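Local coordinates for protein fervidolysin (Fervidobacterium pennivorans, PDB 1R6V) that acts as a keratin-degrading serine endopeptidase of the subtilisin family, cutting keratin into peptides so that its bacterium can grow on native feathers, at residues A159-G164 / I229-D234; R181-E186 / A236-N241. The protein carries 1 engineered substitution. One frame throughout, in Å; residues are numbered along the deposited sequence.

In the fold
From the N terminus, the chain enters contact 1 with strand 157-162, then makes the hairpin of strands 179-181 and 186-188, whose loop supplies the first half of contact 2. After helix 200-209 it returns along strand 225-230 and closes contact 1 by pairing residues 229-234 with 159-164. Only a few residues later, the short helix 235-238 brings 236-241 against 181-186 and closes contact 2. The two closures therefore cross instead of nesting. The salt bridge between Asp-233 OD2 and Arg-181 NE, 2.9 Å long, joins them directly, so the hairpin is tied to the chain leaving the buried, mainly parallel sheet of the catalytic domain.

Contact 1: residues A159-G164 / I229-D234; sequences AVVDTG and IVIFDD
In the mainly parallel sheet at the heart of the subtilisin-like catalytic domain, Val-161 pairs with Ile-229 and Asp-162 with Val-230, joining strands 157-162 and 225-230. Ile-229 N donates a hydrogen bond to Val-160 O at 3.0 Å, from above the carbonyl plane, while Ile-229 O accepts from Asp-162 N at 3.1 Å, almost in line with the carbonyl. Asp-162 O accepts two hydrogen bonds, from Ile-231 N at 2.8 Å and from Phe-232 N at 3.2 Å. The first arrives close to the carbonyl direction and the second lies 46° out of its plane, a forked grip possible because 229-234 leaves strand geometry after Val-230.

Asp-162 is assigned as the aspartate of the charge relay system, placed where the strand gives way to loop, as in subtilases generally. Its side chain lies on the face shared with Val-230 and packs against Val-204 and Ala-200 of helix 200-209, the latter the engineered residue at another charge-relay position. Asp-162 OD1 also accepts Thr-163 N at 2.7 Å through the anti lone pair, which restrains the carboxylate's rotation.

On the face of Val-161 and Ile-229, the contact between the segments is aliphatic. The two lie side by side, and CG1 of Val-161, anti to its backbone N (chi1 -172°), meets CG2 of Ile-231 at 3.7 Å. Branched aliphatic side chains fill this buried layer well; helix 246-258 packs against Ile-229 in the strand and Ile-231 just beyond it. Past strand 157-162, Gly-164 CA packs at 3.7 Å on Val-230 CG2; with no side chain to crowd that methyl or the preceding carbonyl oxygen, glycine suits the place. Thr-163 runs at a slant to Phe-232, setting CG2 on its CB, while Thr-163 OG1 is bonded by Gly-201 N.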
loop_
_atom_site.group_PDB
_atom_site.type_symbol
_atom_site.label_atom_id
_atom_site.label_comp_id
_atom_site.label_asym_id
_atom_site.label_seq_id
_atom_site.Cartn_x
_atom_site.Cartn_y
_atom_site.Cartn_z
ATOM N N ALA A 159 16.523 -0.846 10.264
ATOM C CA ALA A 159 16.486 0.209 9.258
ATOM C C ALA A 159 15.546 1.300 9.718
ATOM O O ALA A 159 14.387 1.040 10.045
ATOM C CB ALA A 159 16.031 -0.326 7.908
ATOM N N VAL A 160 16.068 2.521 9.761
ATOM C CA VAL A 160 15.260 3.676 10.142
ATOM C C VAL A 160 14.950 4.350 8.794
ATOM O O VAL A 160 15.794 5.025 8.210
ATOM C CB VAL A 160 16.041 4.601 11.118
ATOM C CG1 VAL A 160 15.346 5.972 11.235
ATOM C CG2 VAL A 160 16.094 3.940 12.508
ATOM N N VAL A 161 13.727 4.140 8.324
ATOM C CA VAL A 161 13.234 4.626 7.025
ATOM C C VAL A 161 12.560 5.933 7.368
ATOM O O VAL A 161 11.406 5.973 7.774
ATOM C CB VAL A 161 12.287 3.577 6.445
ATOM C CG1 VAL A 161 11.914 3.951 5.006
ATOM C CG2 VAL A 161 13.000 2.206 6.491
ATOM N N ASP A 162 13.303 7.011 7.142
ATOM C CA ASP A 162 12.879 8.303 7.643
ATOM C C ASP A 162 13.642 9.448 6.932
ATOM O O ASP A 162 13.965 9.360 5.739
ATOM C CB ASP A 162 13.249 8.250 9.135
ATOM C CG ASP A 162 12.353 9.065 10.008
ATOM O OD1 ASP A 162 12.460 10.310 9.966
ATOM O OD2 ASP A 162 11.543 8.444 10.737
ATOM N N THR A 163 13.939 10.494 7.702
ATOM C CA THR A 163 14.646 11.694 7.233
ATOM C C THR A 163 16.173 11.566 7.201
ATOM O O THR A 163 16.862 12.521 6.828
ATOM C CB THR A 163 14.377 12.895 8.167
ATOM O OG1 THR A 163 14.820 12.567 9.496
ATOM C CG2 THR A 163 12.900 13.244 8.212
ATOM N N GLY A 164 16.703 10.404 7.562
ATOM C CA GLY A 164 18.153 10.269 7.636
ATOM C C GLY A 164 18.531 10.406 9.106
ATOM O O GLY A 164 17.707 10.837 9.926
ATOM N N ILE A 229 17.905 4.880 6.046
ATOM C CA ILE A 229 17.374 4.836 4.683
ATOM C C ILE A 229 16.660 6.170 4.546
ATOM O O ILE A 229 15.664 6.432 5.224
ATOM C CB ILE A 229 16.369 3.671 4.457
ATOM C CG1 ILE A 229 17.018 2.317 4.797
ATOM C CG2 ILE A 229 15.858 3.713 3.001
ATOM C CD1 ILE A 229 18.168 1.851 3.843
ATOM N N VAL A 230 17.174 7.033 3.677
ATOM C CA VAL A 230 16.598 8.357 3.538
ATOM C C VAL A 230 15.441 8.415 2.559
ATOM O O VAL A 230 15.648 8.341 1.347
ATOM C CB VAL A 230 17.695 9.369 3.103
ATOM C CG1 VAL A 230 17.124 10.790 3.026
ATOM C CG2 VAL A 230 18.849 9.309 4.089
ATOM N N ILE A 231 14.217 8.529 3.078
ATOM C CA ILE A 231 13.076 8.636 2.191
ATOM C C ILE A 231 12.406 10.009 2.219
ATOM O O ILE A 231 11.520 10.282 1.397
ATOM C CB ILE A 231 12.055 7.487 2.406
ATOM C CG1 ILE A 231 11.430 7.540 3.809
ATOM C CG2 ILE A 231 12.759 6.156 2.173
ATOM C CD1 ILE A 231 10.022 6.896 3.837
ATOM N N PHE A 232 12.816 10.844 3.182
ATOM C CA PHE A 232 12.398 12.235 3.257
ATOM C C PHE A 232 13.738 12.935 3.215
ATOM O O PHE A 232 14.481 12.981 4.187
ATOM C CB PHE A 232 11.599 12.564 4.518
ATOM C CG PHE A 232 10.172 12.161 4.394
ATOM C CD1 PHE A 232 9.769 10.880 4.765
ATOM C CD2 PHE A 232 9.250 13.008 3.781
ATOM C CE1 PHE A 232 8.470 10.444 4.518
ATOM C CE2 PHE A 232 7.944 12.578 3.526
ATOM C CZ PHE A 232 7.554 11.290 3.897
ATOM N N ASP A 233 14.046 13.420 2.020
ATOM C CA ASP A 233 15.305 14.073 1.716
ATOM C C ASP A 233 15.137 15.596 1.759
ATOM O O ASP A 233 14.127 16.102 2.261
ATOM C CB ASP A 233 15.735 13.581 0.323
ATOM C CG ASP A 233 17.243 13.545 0.138
ATOM O OD1 ASP A 233 17.880 14.605 0.295
ATOM O OD2 ASP A 233 17.794 12.465 -0.178
ATOM N N ASP A 234 16.129 16.323 1.248
ATOM C CA ASP A 234 16.076 17.786 1.230
ATOM C C ASP A 234 15.119 18.237 0.126
ATOM O O ASP A 234 15.388 18.018 -1.057
ATOM C CB ASP A 234 17.470 18.358 0.947
ATOM C CG ASP A 234 17.521 19.870 1.100
ATOM O OD1 ASP A 234 16.473 20.536 0.971
ATOM O OD2 ASP A 234 18.626 20.389 1.343
#

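Contact 2: residues R181-E186 / A236-N241; sequences RPAFDE and ALVGGN
Arg-181 O is gripped by two backbone donors, Phe-184 N at 3.2 Å and Glu-186 N at 3.1 Å, which approach from opposite faces of its plane. These bonds fold 181-186 into a compact loop and set the side chains of Arg-181, Ala-183 and Phe-184 toward 236-241.

Arg-181 extends fully from its backbone, with CG anti to N (chi1 -172°). At the far end NH2 lies 3.4 Å from methyl CD1 of Leu-237, which comes to the edge of the guanidinium, near its plane. The group is held by charge as well: NH1 forms a salt bridge with Glu-186 OE1 at 3.2 Å, tilted from both flat groups, and NE makes a second with Asp-233. A cation-pi contact with Tyr-196 adds to this, and Phe-184 CD1 sits over one guanidinium face, 3.6 Å above it and toward its rim. Together these partners should keep the buried cation from swinging.

Across the contact the rest is apolar. The Phe-184 ring offers CZ to CG1 of Val-238 at 4.0 Å and to CB of Leu-237 at 4.1 Å, both approaching obliquely. The same Val-238 methyl also meets CB of Ala-183, whose small side chain lets the turn come close to the helix end. Phe-184 and Leu-237 are exposed, forming a modest surface patch at one face and the edge of the guanidinium. Helix 235-238 ends right after Val-238, where Gly-239 leaves helical geometry with a positive phi of 76° that glycine adopts easily.

On the hairpin side, Asp-185 takes a left-handed conformation after Pro-182, whose restricted phi (-55°) suits the second position of the turn that starts at Arg-181. Asp-185 and Glu-186 both face Arg-181, the arrangement of a G1 beta bulge closing the tight hairpin between strands 179-181 and 186-188.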
loop_
_atom_site.group_PDB
_atom_site.type_symbol
_atom_site.label_atom_id
_atom_site.label_comp_id
_atom_site.label_asym_id
_atom_site.label_seq_id
_atom_site.Cartn_x
_atom_site.Cartn_y
_atom_site.Cartn_z
ATOM N N ARG A 181 20.726 6.323 0.550
ATOM C CA ARG A 181 19.968 7.509 0.156
ATOM C C ARG A 181 19.503 7.158 -1.260
ATOM O O ARG A 181 20.156 7.513 -2.256
ATOM C CB ARG A 181 20.905 8.718 0.130
ATOM C CG ARG A 181 20.248 10.059 -0.084
ATOM C CD ARG A 181 21.318 11.137 -0.208
ATOM N NE ARG A 181 20.717 12.465 -0.258
ATOM C CZ ARG A 181 21.401 13.588 -0.436
ATOM N NH1 ARG A 181 22.718 13.547 -0.590
ATOM N NH2 ARG A 181 20.763 14.751 -0.445
ATOM N N PRO A 182 18.364 6.463 -1.376
ATOM C CA PRO A 182 17.841 6.052 -2.682
ATOM C C PRO A 182 17.619 7.103 -3.756
ATOM O O PRO A 182 17.783 6.805 -4.932
ATOM C CB PRO A 182 16.563 5.276 -2.330
ATOM C CG PRO A 182 16.125 5.893 -1.030
ATOM C CD PRO A 182 17.427 6.117 -0.283
ATOM N N ALA A 183 17.276 8.329 -3.372
ATOM C CA ALA A 183 17.019 9.371 -4.358
ATOM C C ALA A 183 18.195 9.561 -5.305
ATOM O O ALA A 183 18.012 9.933 -6.462
ATOM C CB ALA A 183 16.702 10.688 -3.655
ATOM N N PHE A 184 19.398 9.295 -4.812
ATOM C CA PHE A 184 20.593 9.477 -5.627
ATOM C C PHE A 184 21.454 8.231 -5.690
ATOM O O PHE A 184 22.625 8.296 -6.084
ATOM C CB PHE A 184 21.407 10.643 -5.082
ATOM C CG PHE A 184 20.629 11.918 -4.977
ATOM C CD1 PHE A 184 19.995 12.269 -3.786
ATOM C CD2 PHE A 184 20.498 12.753 -6.077
ATOM C CE1 PHE A 184 19.239 13.432 -3.696
ATOM C CE2 PHE A 184 19.744 13.921 -5.998
ATOM C CZ PHE A 184 19.110 14.261 -4.803
ATOM N N ASP A 185 20.865 7.098 -5.311
ATOM C CA ASP A 185 21.550 5.810 -5.296
ATOM C C ASP A 185 22.913 5.997 -4.638
ATOM O O ASP A 185 23.941 5.492 -5.102
ATOM C CB ASP A 185 21.688 5.275 -6.727
ATOM C CG ASP A 185 22.317 3.906 -6.778
ATOM O OD1 ASP A 185 22.038 3.083 -5.883
ATOM O OD2 ASP A 185 23.085 3.644 -7.733
ATOM N N GLU A 186 22.889 6.733 -3.529
ATOM C CA GLU A 186 24.076 7.065 -2.763
ATOM C C GLU A 186 24.196 6.278 -1.462
ATOM O O GLU A 186 23.291 6.289 -0.620
ATOM C CB GLU A 186 24.049 8.562 -2.452
ATOM C CG GLU A 186 25.240 9.097 -1.693
ATOM C CD GLU A 186 25.038 10.554 -1.282
ATOM O OE1 GLU A 186 24.418 11.305 -2.062
ATOM O OE2 GLU A 186 25.503 10.951 -0.188
ATOM N N ALA A 236 14.792 20.841 -1.279
ATOM C CA ALA A 236 15.447 21.741 -2.215
ATOM C C ALA A 236 16.115 20.913 -3.305
ATOM O O ALA A 236 16.351 21.401 -4.412
ATOM C CB ALA A 236 16.484 22.599 -1.485
ATOM N N LEU A 237 16.409 19.654 -2.990
ATOM C CA LEU A 237 17.044 18.753 -3.941
ATOM C C LEU A 237 16.076 17.818 -4.645
ATOM O O LEU A 237 16.284 17.491 -5.808
ATOM C CB LEU A 237 18.121 17.915 -3.253
ATOM C CG LEU A 237 19.354 18.687 -2.800
ATOM C CD1 LEU A 237 20.271 17.778 -2.000
ATOM C CD2 LEU A 237 20.062 19.245 -4.032
ATOM N N VAL A 238 15.025 17.382 -3.949
ATOM C CA VAL A 238 14.058 16.469 -4.553
ATOM C C VAL A 238 12.674 17.066 -4.758
ATOM O O VAL A 238 11.776 16.394 -5.265
ATOM C CB VAL A 238 13.907 15.181 -3.722
ATOM C CG1 VAL A 238 15.264 14.490 -3.591
ATOM C CG2 VAL A 238 13.336 15.514 -2.353
ATOM N N GLY A 239 12.502 18.320 -4.359
ATOM C CA GLY A 239 11.219 18.985 -4.531
ATOM C C GLY A 239 10.129 18.575 -3.561
ATOM O O GLY A 239 10.351 17.783 -2.637
ATOM N N GLY A 240 8.935 19.119 -3.779
ATOM C CA GLY A 240 7.801 18.813 -2.923
ATOM C C GLY A 240 8.121 18.962 -1.449
ATOM O O GLY A 240 8.699 19.960 -1.033
ATOM N N ASN A 241 7.748 17.961 -0.652
ATOM C CA ASN A 241 8.004 18.000 0.782
ATOM C C ASN A 241 9.204 17.134 1.128
ATOM O O ASN A 241 9.423 16.784 2.290
ATOM C CB ASN A 241 6.771 17.520 1.555
ATOM C CG ASN A 241 6.390 16.093 1.219
ATOM O OD1 ASN A 241 7.030 15.449 0.385
ATOM N ND2 ASN A 241 5.339 15.592 1.862
#